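Local coordinates for protein thiosulfate sulfurtransferase (Pseudomonas aeruginosa, PDB 1YT8) that probably transfers sulfur from thiosulfate to cyanide, as expected of a thiosulfate sulfurtransferase built from repeated rhodanese-like domains, at residues Ala503-Gly506 / Tyr507-Glu511; Gln231-Gly235 / Gln236-Phe240; Val328-Asp331 / Gly332-Asn336; Gly171-Leu174 / Val175-Ala179. All coordinates share one frame; numbering follows the deposited sequence.

Contact 1: residues Ala503-Gly506 / Tyr507-Glu511; sequences AMQG and YLDWE
Gln505 reaches one helical turn forward to Asp509 and meets it twice, once through the side chains and once through the backbone. Its amide NE2 donates to Asp509 OD1 over 3.1 Å, with an N-H...O angle of 151°. The oxygen lies close to the amide plane, yet the donor comes to it from above the carboxylate plane, and the two flat groups are turned 38° against each other. Gln505 gets there by folding: CG lies opposite the backbone N (chi1 178°), and the bend at chi2 swings the amide along the helix instead of straight out from it. Beneath this bridge, Asp509 N donates to Gln505 O at 2.9 Å. The pair is thus an i to i+4 side-chain bridge laid over a regular alpha-helical rung of helix 501-512. Neighbouring rungs run from Tyr507 N to Ala503 O (3.0 Å) and from Trp510 N to Gly506 O (2.9 Å). Leu508 crosses Gln505 at roughly a right angle, its CB 4.0 Å from Gln505 NE2. On the same helix, Glu511 CG lies over one face of the Tyr507 ring, toward its rim. The side chains of Leu508 and selenomethionine Met504 rest on Ile223 of helix 221-227, whereas Trp510 packs against helix 114-127. From that second helix Lys117 hydrogen-bonds to Tyr507 OH, and the tyrosine side chain lies about 5 Å from a bound sulfite ion.

Contact 2: residues Gln231-Gly235 / Gln236-Phe240; sequences QLEHG and QTRRF
Glu233 and Arg238 bridge a kink in a surface loop with a salt bridge five residues apart. The intervening Gly235 has a positive phi (66°), a backbone shape that favours glycine, and the chain bends there without regular secondary structure in the loop between helices 221-227 and 245-262. Arg238 NH2 donates to Glu233 OE1 at 3.0 Å, and the bond is fairly straight at 162°. The oxygen offers its syn lone pair and sits at the guanidinium edge. Although the two side chains cross at about a right angle, their flat ends are nearly coplanar, 13° apart, as suits an in-plane grip. NH1 of Arg238 adds only a weak, 3.5 Å bond to the same OE1. Between them, the aliphatic part of Gln236 packs on the glutamate, with Gln236 CG 3.8 Å from Glu233 CB. Farther out, Gly165 N donates to Glu233 OE1 and Gly166 O accepts from Arg238 NH1, tying both charged ends to the loop ahead of strand 167-168. Backbone bonds from Arg238 and Phe240 to Ser168 hold the following residues beside that edge strand. A water completes the bridge, giving a proton to Glu233 OE1 at 2.6 Å and taking one from Arg238 NH1 at 3.0 Å.

Contact 3: residues Val328-Asp331 / Gly332-Asn336; sequences VDDD and GVRAN
The guanidinium of Arg334 receives two aspartates at its edge, Asp331 OD1 and Asp330 OD1, both near its plane. Asp331 OD1 is gripped side-on by NE at 2.7 Å and NH2 at 2.9 Å. Both nitrogens reach the oxygen from the same face of a carboxylate turned 64° from the guanidinium. NH2 also forms a salt bridge with Asp330 OD1 at 3.1 Å, while Asp330 OD2 turns to Arg289. On the carboxylate of Asp331 the other oxygen, OD2, faces the helix start: Arg334 N donates to its syn lone pair at 2.9 Å, and Val333 N approaches from above the plane at 2.8 Å. Asp329 works similarly from further back. Its OD1 takes the N-H of Asp331 and, at 3.0 Å, that of Gly332, both from one face, the former making an Asx turn; its OD2 accepts from Ala335 N at 2.7 Å. With chi1 at 83°, the Asp329 carboxylate is tucked under the loop instead of projecting from it. This loop joins strand 324-328 to helix 334-344, the topological place held by the Cys193 sulfite-binding loop in the 133-228 rhodanese-like domain; here aspartates accept N-H groups of the loop and helix start. Asp329 serves N-H groups, Asp330 arginines and Asp331 both; with Arg334 shared also by Glu293 and Glu173, the N-H groups and Arg289 probably take up part of the negative charge.

Contact 4: residues Gly171-Leu174 / Val175-Ala179; sequences GAEL and VLRVA
Glu173 and Arg177 lie side by side one helical turn apart, pointing the same way, and both side chains are folded to make this possible. Glu173 bends at chi2 (-68°), turning its carboxylate so that OE1 meets the Arg177 guanidinium. Arg177 bends at the same bond, chi2 -79°, and then runs straight to its guanidinium. Its NE and NH2 both clasp Glu173 OE1, at 2.8 and 2.9 Å, the oxygen lying in the guanidinium plane. NE comes on the anti side of the oxygen and NH2 on the syn side, both from one face of a carboxylate tilted 35° against the guanidinium. The fold is compact: Arg177 CG passes 3.1 Å from Glu173 O, the acceptor of Arg177 N at 2.8 Å in the first turn of helix 174-181. Leu176, with CG opposite its backbone N, sends CD2 over one guanidinium face, 3.3 Å above the plane near the rim. In the next rung Val178 N binds Leu174 O at 3.0 Å, and Val178 CG1 leans on the same carbonyl. A water takes the N-H of Val175 at 3.0 Å and gives a weak bond to Ala172 O. Leu174 and Val178 reach strand 188-192, anchoring the helix on its rhodanese sheet. With OE1 on Arg177 and OE2 bridging to Arg334, the buried glutamate lets two guanidinium groups lie close, and they would probably favour its ionised form.

Contacts 3 and 4 are buried, with centres about 11 Å apart, and lie in different rhodanese-like ranges that meet here: helix 174-181 faces helix 334-344, Val333 CG1 packing 3.7 Å from Leu176 N. Contact 2 lies at the surface, yet its far end brings Phe240 CD1 within 3.5 Å of Arg177 NE, so the loop flanks the arginine of contact 4. Contact 1, partly buried, touches none of the others; its helix packs against helices 221-227 and 114-127. Chemistry follows place: a neutral amide reaches a carboxylate on the mid-helix rung of 501-512, a water assists the surface ion pair of contact 2, and the buried helix starts gather branching carboxylate-arginine networks.

Contact 1: residues Ala503-Gly506 / Tyr507-Glu511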
loop_
_atom_site.group_PDB
_atom_site.type_symbol
_atom_site.label_atom_id
_atom_site.label_comp_id
_atom_site.label_asym_id
_atom_site.label_seq_id
_atom_site.Cartn_x
_atom_site.Cartn_y
_atom_site.Cartn_z
ATOM N N ALA A 503 20.687 5.600 -7.113
ATOM C CA ALA A 503 19.234 5.519 -7.039
ATOM C C ALA A 503 18.749 5.893 -5.639
ATOM O O ALA A 503 17.718 6.548 -5.484
ATOM C CB ALA A 503 18.770 4.114 -7.396
HETATM N N MSE A 504 19.495 5.479 -4.620
HETATM C CA MSE A 504 19.114 5.781 -3.248
HETATM C C MSE A 504 19.259 7.266 -2.933
HETATM O O MSE A 504 18.385 7.854 -2.301
HETATM C CB MSE A 504 19.932 4.936 -2.270
HETATM C CG MSE A 504 19.656 3.443 -2.395
HETATM SE SE MSE A 504 20.511 2.394 -0.998
HETATM C CE MSE A 504 19.042 1.208 -0.569
ATOM N N GLN A 505 20.350 7.880 -3.378
ATOM C CA GLN A 505 20.532 9.307 -3.138
ATOM C C GLN A 505 19.478 10.063 -3.943
ATOM O O GLN A 505 18.950 11.085 -3.499
ATOM C CB GLN A 505 21.930 9.759 -3.571
ATOM C CG GLN A 505 22.176 11.259 -3.403
ATOM C CD GLN A 505 22.053 11.719 -1.961
ATOM O OE1 GLN A 505 22.742 11.211 -1.079
ATOM N NE2 GLN A 505 21.179 12.690 -1.714
ATOM N N GLY A 506 19.175 9.549 -5.131
ATOM C CA GLY A 506 18.183 10.189 -5.979
ATOM C C GLY A 506 16.820 10.204 -5.317
ATOM O O GLY A 506 16.030 11.128 -5.517
ATOM N N TYR A 507 16.542 9.169 -4.529
ATOM C CA TYR A 507 15.274 9.065 -3.819
ATOM C C TYR A 507 15.195 10.180 -2.776
ATOM O O TYR A 507 14.159 10.829 -2.620
ATOM C CB TYR A 507 15.160 7.703 -3.130
ATOM C CG TYR A 507 13.836 7.493 -2.436
ATOM C CD1 TYR A 507 12.662 7.317 -3.173
ATOM C CD2 TYR A 507 13.746 7.505 -1.045
ATOM C CE1 TYR A 507 11.432 7.161 -2.538
ATOM C CE2 TYR A 507 12.520 7.352 -0.401
ATOM C CZ TYR A 507 11.370 7.181 -1.153
ATOM O OH TYR A 507 10.157 7.032 -0.521
ATOM N N LEU A 508 16.295 10.400 -2.063
ATOM C CA LEU A 508 16.340 11.453 -1.053
ATOM C C LEU A 508 16.175 12.825 -1.706
ATOM O O LEU A 508 15.453 13.686 -1.192
ATOM C CB LEU A 508 17.668 11.401 -0.291
ATOM C CG LEU A 508 17.974 10.120 0.493
ATOM C CD1 LEU A 508 19.342 10.255 1.150
ATOM C CD2 LEU A 508 16.893 9.867 1.547
ATOM N N ASP A 509 16.846 13.025 -2.837
ATOM C CA ASP A 509 16.758 14.295 -3.547
ATOM C C ASP A 509 15.322 14.539 -3.988
ATOM O O ASP A 509 14.841 15.670 -3.964
ATOM C CB ASP A 509 17.672 14.311 -4.776
ATOM C CG ASP A 509 19.142 14.219 -4.418
ATOM O OD1 ASP A 509 19.529 14.689 -3.330
ATOM O OD2 ASP A 509 19.917 13.684 -5.238
ATOM N N TRP A 510 14.639 13.474 -4.401
ATOM C CA TRP A 510 13.254 13.594 -4.827
ATOM C C TRP A 510 12.388 14.064 -3.655
ATOM O O TRP A 510 11.576 14.978 -3.803
ATOM C CB TRP A 510 12.739 12.253 -5.360
ATOM C CG TRP A 510 11.248 12.210 -5.515
ATOM C CD1 TRP A 510 10.493 12.877 -6.438
ATOM C CD2 TRP A 510 10.328 11.496 -4.681
ATOM N NE1 TRP A 510 9.158 12.624 -6.230
ATOM C CE2 TRP A 510 9.028 11.778 -5.156
ATOM C CE3 TRP A 510 10.478 10.645 -3.577
ATOM C CZ2 TRP A 510 7.881 11.243 -4.564
ATOM C CZ3 TRP A 510 9.335 10.111 -2.986
ATOM C CH2 TRP A 510 8.052 10.413 -3.484
ATOM N N GLU A 511 12.563 13.453 -2.487
ATOM C CA GLU A 511 11.770 13.850 -1.327
ATOM C C GLU A 511 12.065 15.294 -0.922
ATOM O O GLU A 511 11.180 16.004 -0.445
ATOM C CB GLU A 511 12.011 12.890 -0.151
ATOM C CG GLU A 511 11.541 11.463 -0.448
ATOM C CD GLU A 511 11.553 10.544 0.765
ATOM O OE1 GLU A 511 12.570 10.507 1.488
ATOM O OE2 GLU A 511 10.544 9.841 0.985
#

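Contact 2: residues Gln231-Gly235 / Gln236-Phe240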
loop_
_atom_site.group_PDB
_atom_site.type_symbol
_atom_site.label_atom_id
_atom_site.label_comp_id
_atom_site.label_asym_id
_atom_site.label_seq_id
_atom_site.Cartn_x
_atom_site.Cartn_y
_atom_site.Cartn_z
ATOM N N GLN A 231 27.699 -0.050 8.552
ATOM C CA GLN A 231 27.204 -1.414 8.378
ATOM C C GLN A 231 25.792 -1.716 8.871
ATOM O O GLN A 231 25.438 -1.423 10.005
ATOM C CB GLN A 231 28.194 -2.381 9.039
ATOM C CG GLN A 231 27.877 -3.864 8.870
ATOM C CD GLN A 231 28.007 -4.331 7.433
ATOM O OE1 GLN A 231 28.992 -4.027 6.756
ATOM N NE2 GLN A 231 27.016 -5.086 6.961
ATOM N N LEU A 232 25.001 -2.330 7.999
ATOM C CA LEU A 232 23.636 -2.714 8.327
ATOM C C LEU A 232 23.631 -4.157 8.814
ATOM O O LEU A 232 24.543 -4.925 8.507
ATOM C CB LEU A 232 22.741 -2.609 7.086
ATOM C CG LEU A 232 22.445 -1.205 6.556
ATOM C CD1 LEU A 232 21.767 -1.299 5.191
ATOM C CD2 LEU A 232 21.560 -0.464 7.553
ATOM N N GLU A 233 22.614 -4.517 9.587
ATOM C CA GLU A 233 22.480 -5.882 10.064
ATOM C C GLU A 233 21.359 -6.487 9.225
ATOM O O GLU A 233 20.643 -5.761 8.533
ATOM C CB GLU A 233 22.129 -5.908 11.553
ATOM C CG GLU A 233 23.199 -5.276 12.426
ATOM C CD GLU A 233 23.005 -5.557 13.906
ATOM O OE1 GLU A 233 21.866 -5.429 14.406
ATOM O OE2 GLU A 233 24.004 -5.896 14.572
ATOM N N HIS A 234 21.203 -7.806 9.274
ATOM C CA HIS A 234 20.174 -8.456 8.471
ATOM C C HIS A 234 19.574 -9.636 9.218
ATOM O O HIS A 234 20.253 -10.269 10.024
ATOM C CB HIS A 234 20.786 -8.948 7.152
ATOM C CG HIS A 234 21.541 -7.893 6.405
ATOM N ND1 HIS A 234 20.919 -6.956 5.608
ATOM C CD2 HIS A 234 22.866 -7.611 6.353
ATOM C CE1 HIS A 234 21.827 -6.143 5.097
ATOM N NE2 HIS A 234 23.016 -6.518 5.534
ATOM N N GLY A 235 18.304 -9.926 8.943
ATOM C CA GLY A 235 17.637 -11.049 9.579
ATOM C C GLY A 235 17.435 -10.904 11.075
ATOM O O GLY A 235 17.229 -11.895 11.782
ATOM N N GLN A 236 17.490 -9.672 11.566
ATOM C CA GLN A 236 17.309 -9.431 12.988
ATOM C C GLN A 236 15.876 -9.718 13.422
ATOM O O GLN A 236 14.959 -9.749 12.593
ATOM C CB GLN A 236 17.704 -7.997 13.331
ATOM C CG GLN A 236 19.175 -7.706 13.058
ATOM C CD GLN A 236 20.100 -8.740 13.678
ATOM O OE1 GLN A 236 20.747 -9.518 12.971
ATOM N NE2 GLN A 236 20.166 -8.755 15.001
ATOM N N THR A 237 15.689 -9.915 14.726
ATOM C CA THR A 237 14.381 -10.252 15.271
ATOM C C THR A 237 13.980 -9.483 16.537
ATOM O O THR A 237 13.016 -9.856 17.202
ATOM C CB THR A 237 14.310 -11.769 15.586
ATOM O OG1 THR A 237 15.297 -12.093 16.572
ATOM C CG2 THR A 237 14.592 -12.594 14.334
ATOM N N ARG A 238 14.716 -8.429 16.882
ATOM C CA ARG A 238 14.372 -7.649 18.070
ATOM C C ARG A 238 13.031 -6.980 17.811
ATOM O O ARG A 238 12.824 -6.366 16.763
ATOM C CB ARG A 238 15.435 -6.587 18.350
ATOM C CG ARG A 238 16.851 -7.126 18.308
ATOM C CD ARG A 238 17.841 -6.121 18.876
ATOM N NE ARG A 238 19.208 -6.466 18.504
ATOM C CZ ARG A 238 19.752 -6.188 17.323
ATOM N NH1 ARG A 238 19.046 -5.552 16.397
ATOM N NH2 ARG A 238 21.000 -6.558 17.063
ATOM N N ARG A 239 12.120 -7.094 18.767
ATOM C CA ARG A 239 10.798 -6.522 18.596
ATOM C C ARG A 239 10.170 -6.081 19.913
ATOM O O ARG A 239 10.584 -6.514 20.989
ATOM C CB ARG A 239 9.905 -7.550 17.882
ATOM C CG ARG A 239 8.420 -7.247 17.922
ATOM C CD ARG A 239 7.716 -7.618 16.620
ATOM N NE ARG A 239 7.967 -8.989 16.185
ATOM C CZ ARG A 239 7.325 -9.573 15.174
ATOM N NH1 ARG A 239 6.393 -8.905 14.501
ATOM N NH2 ARG A 239 7.614 -10.823 14.832
ATOM N N PHE A 240 9.178 -5.201 19.817
ATOM C CA PHE A 240 8.472 -4.711 20.990
ATOM C C PHE A 240 7.765 -5.889 21.653
ATOM O O PHE A 240 7.582 -6.944 21.040
ATOM C CB PHE A 240 7.441 -3.653 20.577
ATOM C CG PHE A 240 6.339 -4.188 19.701
ATOM C CD1 PHE A 240 5.241 -4.842 20.256
ATOM C CD2 PHE A 240 6.413 -4.063 18.315
ATOM C CE1 PHE A 240 4.233 -5.364 19.444
ATOM C CE2 PHE A 240 5.414 -4.581 17.494
ATOM C CZ PHE A 240 4.322 -5.233 18.057
HETATM O O HOH W 1 19.589 -4.464 13.626
#

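Contact 3: residues Val328-Asp331 / Gly332-Asn336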
loop_
_atom_site.group_PDB
_atom_site.type_symbol
_atom_site.label_atom_id
_atom_site.label_comp_id
_atom_site.label_asym_id
_atom_site.label_seq_id
_atom_site.Cartn_x
_atom_site.Cartn_y
_atom_site.Cartn_z
ATOM N N VAL A 328 -10.147 1.319 14.093
ATOM C CA VAL A 328 -10.332 0.380 15.194
ATOM C C VAL A 328 -9.040 -0.074 15.875
ATOM O O VAL A 328 -8.043 -0.359 15.216
ATOM C CB VAL A 328 -11.047 -0.907 14.698
ATOM C CG1 VAL A 328 -11.237 -1.892 15.854
ATOM C CG2 VAL A 328 -12.385 -0.553 14.064
ATOM N N ASP A 329 -9.071 -0.123 17.201
ATOM C CA ASP A 329 -7.959 -0.636 17.999
ATOM C C ASP A 329 -8.562 -1.048 19.338
ATOM O O ASP A 329 -9.724 -0.743 19.611
ATOM C CB ASP A 329 -6.813 0.386 18.172
ATOM C CG ASP A 329 -7.046 1.394 19.297
ATOM O OD1 ASP A 329 -7.840 1.136 20.227
ATOM O OD2 ASP A 329 -6.388 2.459 19.258
ATOM N N ASP A 330 -7.793 -1.754 20.159
ATOM C CA ASP A 330 -8.287 -2.208 21.457
ATOM C C ASP A 330 -7.370 -1.731 22.574
ATOM O O ASP A 330 -7.278 -2.366 23.624
ATOM C CB ASP A 330 -8.362 -3.739 21.483
ATOM C CG ASP A 330 -7.029 -4.405 21.128
ATOM O OD1 ASP A 330 -5.994 -3.710 21.085
ATOM O OD2 ASP A 330 -7.015 -5.635 20.899
ATOM N N ASP A 331 -6.710 -0.598 22.349
ATOM C CA ASP A 331 -5.760 -0.061 23.318
ATOM C C ASP A 331 -5.919 1.425 23.618
ATOM O O ASP A 331 -5.395 1.916 24.618
ATOM C CB ASP A 331 -4.340 -0.306 22.814
ATOM C CG ASP A 331 -4.138 0.203 21.400
ATOM O OD1 ASP A 331 -4.530 -0.513 20.452
ATOM O OD2 ASP A 331 -3.606 1.324 21.238
ATOM N N GLY A 332 -6.612 2.146 22.744
ATOM C CA GLY A 332 -6.806 3.570 22.958
ATOM C C GLY A 332 -5.638 4.451 22.543
ATOM O O GLY A 332 -5.621 5.641 22.855
ATOM N N VAL A 333 -4.663 3.884 21.838
ATOM C CA VAL A 333 -3.503 4.653 21.393
ATOM C C VAL A 333 -3.301 4.624 19.878
ATOM O O VAL A 333 -3.247 5.667 19.230
ATOM C CB VAL A 333 -2.194 4.131 22.041
ATOM C CG1 VAL A 333 -0.990 4.884 21.466
ATOM C CG2 VAL A 333 -2.243 4.310 23.553
ATOM N N ARG A 334 -3.187 3.424 19.325
ATOM C CA ARG A 334 -2.933 3.242 17.898
ATOM C C ARG A 334 -3.901 3.921 16.940
ATOM O O ARG A 334 -3.474 4.612 16.013
ATOM C CB ARG A 334 -2.828 1.748 17.594
ATOM C CG ARG A 334 -1.617 1.118 18.268
ATOM C CD ARG A 334 -1.501 -0.365 17.990
ATOM N NE ARG A 334 -2.505 -1.133 18.719
ATOM C CZ ARG A 334 -2.492 -2.457 18.828
ATOM N NH1 ARG A 334 -1.527 -3.164 18.255
ATOM N NH2 ARG A 334 -3.441 -3.072 19.522
ATOM N N ALA A 335 -5.197 3.726 17.155
ATOM C CA ALA A 335 -6.193 4.349 16.296
ATOM C C ALA A 335 -6.152 5.873 16.453
ATOM O O ALA A 335 -6.200 6.601 15.466
ATOM C CB ALA A 335 -7.586 3.812 16.632
ATOM N N ASN A 336 -6.050 6.358 17.690
ATOM C CA ASN A 336 -5.996 7.799 17.921
ATOM C C ASN A 336 -4.804 8.450 17.225
ATOM O O ASN A 336 -4.955 9.494 16.586
ATOM C CB ASN A 336 -5.926 8.128 19.424
ATOM C CG ASN A 336 -7.282 8.048 20.110
ATOM O OD1 ASN A 336 -8.296 8.499 19.571
ATOM N ND2 ASN A 336 -7.298 7.492 21.319
#

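Contact 4: residues Gly171-Leu174 / Val175-Ala179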
loop_
_atom_site.group_PDB
_atom_site.type_symbol
_atom_site.label_atom_id
_atom_site.label_comp_id
_atom_site.label_asym_id
_atom_site.label_seq_id
_atom_site.Cartn_x
_atom_site.Cartn_y
_atom_site.Cartn_z
ATOM N N GLY A 171 5.267 1.923 12.943
ATOM C CA GLY A 171 4.718 3.249 13.180
ATOM C C GLY A 171 3.659 3.511 14.238
ATOM O O GLY A 171 3.885 4.300 15.159
ATOM N N ALA A 172 2.499 2.876 14.109
ATOM C CA ALA A 172 1.419 3.104 15.065
ATOM C C ALA A 172 1.694 2.563 16.465
ATOM O O ALA A 172 1.058 2.987 17.426
ATOM C CB ALA A 172 0.116 2.524 14.530
ATOM N N GLU A 173 2.643 1.641 16.579
ATOM C CA GLU A 173 2.987 1.041 17.865
ATOM C C GLU A 173 3.913 1.916 18.719
ATOM O O GLU A 173 4.027 1.710 19.923
ATOM C CB GLU A 173 3.673 -0.316 17.650
ATOM C CG GLU A 173 2.899 -1.341 16.818
ATOM C CD GLU A 173 1.640 -1.852 17.505
ATOM O OE1 GLU A 173 1.601 -1.871 18.754
ATOM O OE2 GLU A 173 0.696 -2.256 16.792
ATOM N N LEU A 174 4.572 2.890 18.100
ATOM C CA LEU A 174 5.518 3.746 18.817
ATOM C C LEU A 174 5.040 4.365 20.130
ATOM O O LEU A 174 5.654 4.149 21.176
ATOM C CB LEU A 174 6.042 4.838 17.876
ATOM C CG LEU A 174 6.977 4.308 16.775
ATOM C CD1 LEU A 174 7.200 5.385 15.732
ATOM C CD2 LEU A 174 8.310 3.875 17.388
ATOM N N VAL A 175 3.956 5.130 20.091
ATOM C CA VAL A 175 3.453 5.762 21.306
ATOM C C VAL A 175 2.984 4.729 22.330
ATOM O O VAL A 175 3.095 4.940 23.539
ATOM C CB VAL A 175 2.302 6.738 20.970
ATOM C CG1 VAL A 175 1.719 7.338 22.244
ATOM C CG2 VAL A 175 2.831 7.847 20.068
ATOM N N LEU A 176 2.481 3.600 21.844
ATOM C CA LEU A 176 1.992 2.542 22.724
ATOM C C LEU A 176 3.084 1.724 23.423
ATOM O O LEU A 176 2.928 1.348 24.585
ATOM C CB LEU A 176 1.094 1.580 21.940
ATOM C CG LEU A 176 0.494 0.377 22.688
ATOM C CD1 LEU A 176 -0.525 0.854 23.715
ATOM C CD2 LEU A 176 -0.180 -0.561 21.693
ATOM N N ARG A 177 4.184 1.454 22.724
ATOM C CA ARG A 177 5.251 0.620 23.281
ATOM C C ARG A 177 6.485 1.310 23.855
ATOM O O ARG A 177 7.243 0.682 24.593
ATOM C CB ARG A 177 5.739 -0.358 22.210
ATOM C CG ARG A 177 4.643 -0.961 21.348
ATOM C CD ARG A 177 3.909 -2.083 22.045
ATOM N NE ARG A 177 2.804 -2.565 21.220
ATOM C CZ ARG A 177 2.015 -3.584 21.543
ATOM N NH1 ARG A 177 2.210 -4.242 22.679
ATOM N NH2 ARG A 177 1.019 -3.934 20.738
ATOM N N VAL A 178 6.690 2.583 23.529
ATOM C CA VAL A 178 7.894 3.291 23.967
ATOM C C VAL A 178 8.230 3.297 25.458
ATOM O O VAL A 178 9.404 3.217 25.827
ATOM C CB VAL A 178 7.908 4.759 23.446
ATOM C CG1 VAL A 178 6.858 5.590 24.157
ATOM C CG2 VAL A 178 9.301 5.362 23.630
ATOM N N ALA A 179 7.222 3.381 26.318
ATOM C CA ALA A 179 7.481 3.404 27.757
ATOM C C ALA A 179 8.129 2.109 28.261
ATOM O O ALA A 179 8.856 2.121 29.253
ATOM C CB ALA A 179 6.186 3.673 28.519
HETATM O O HOH W 2 2.016 5.571 17.781
#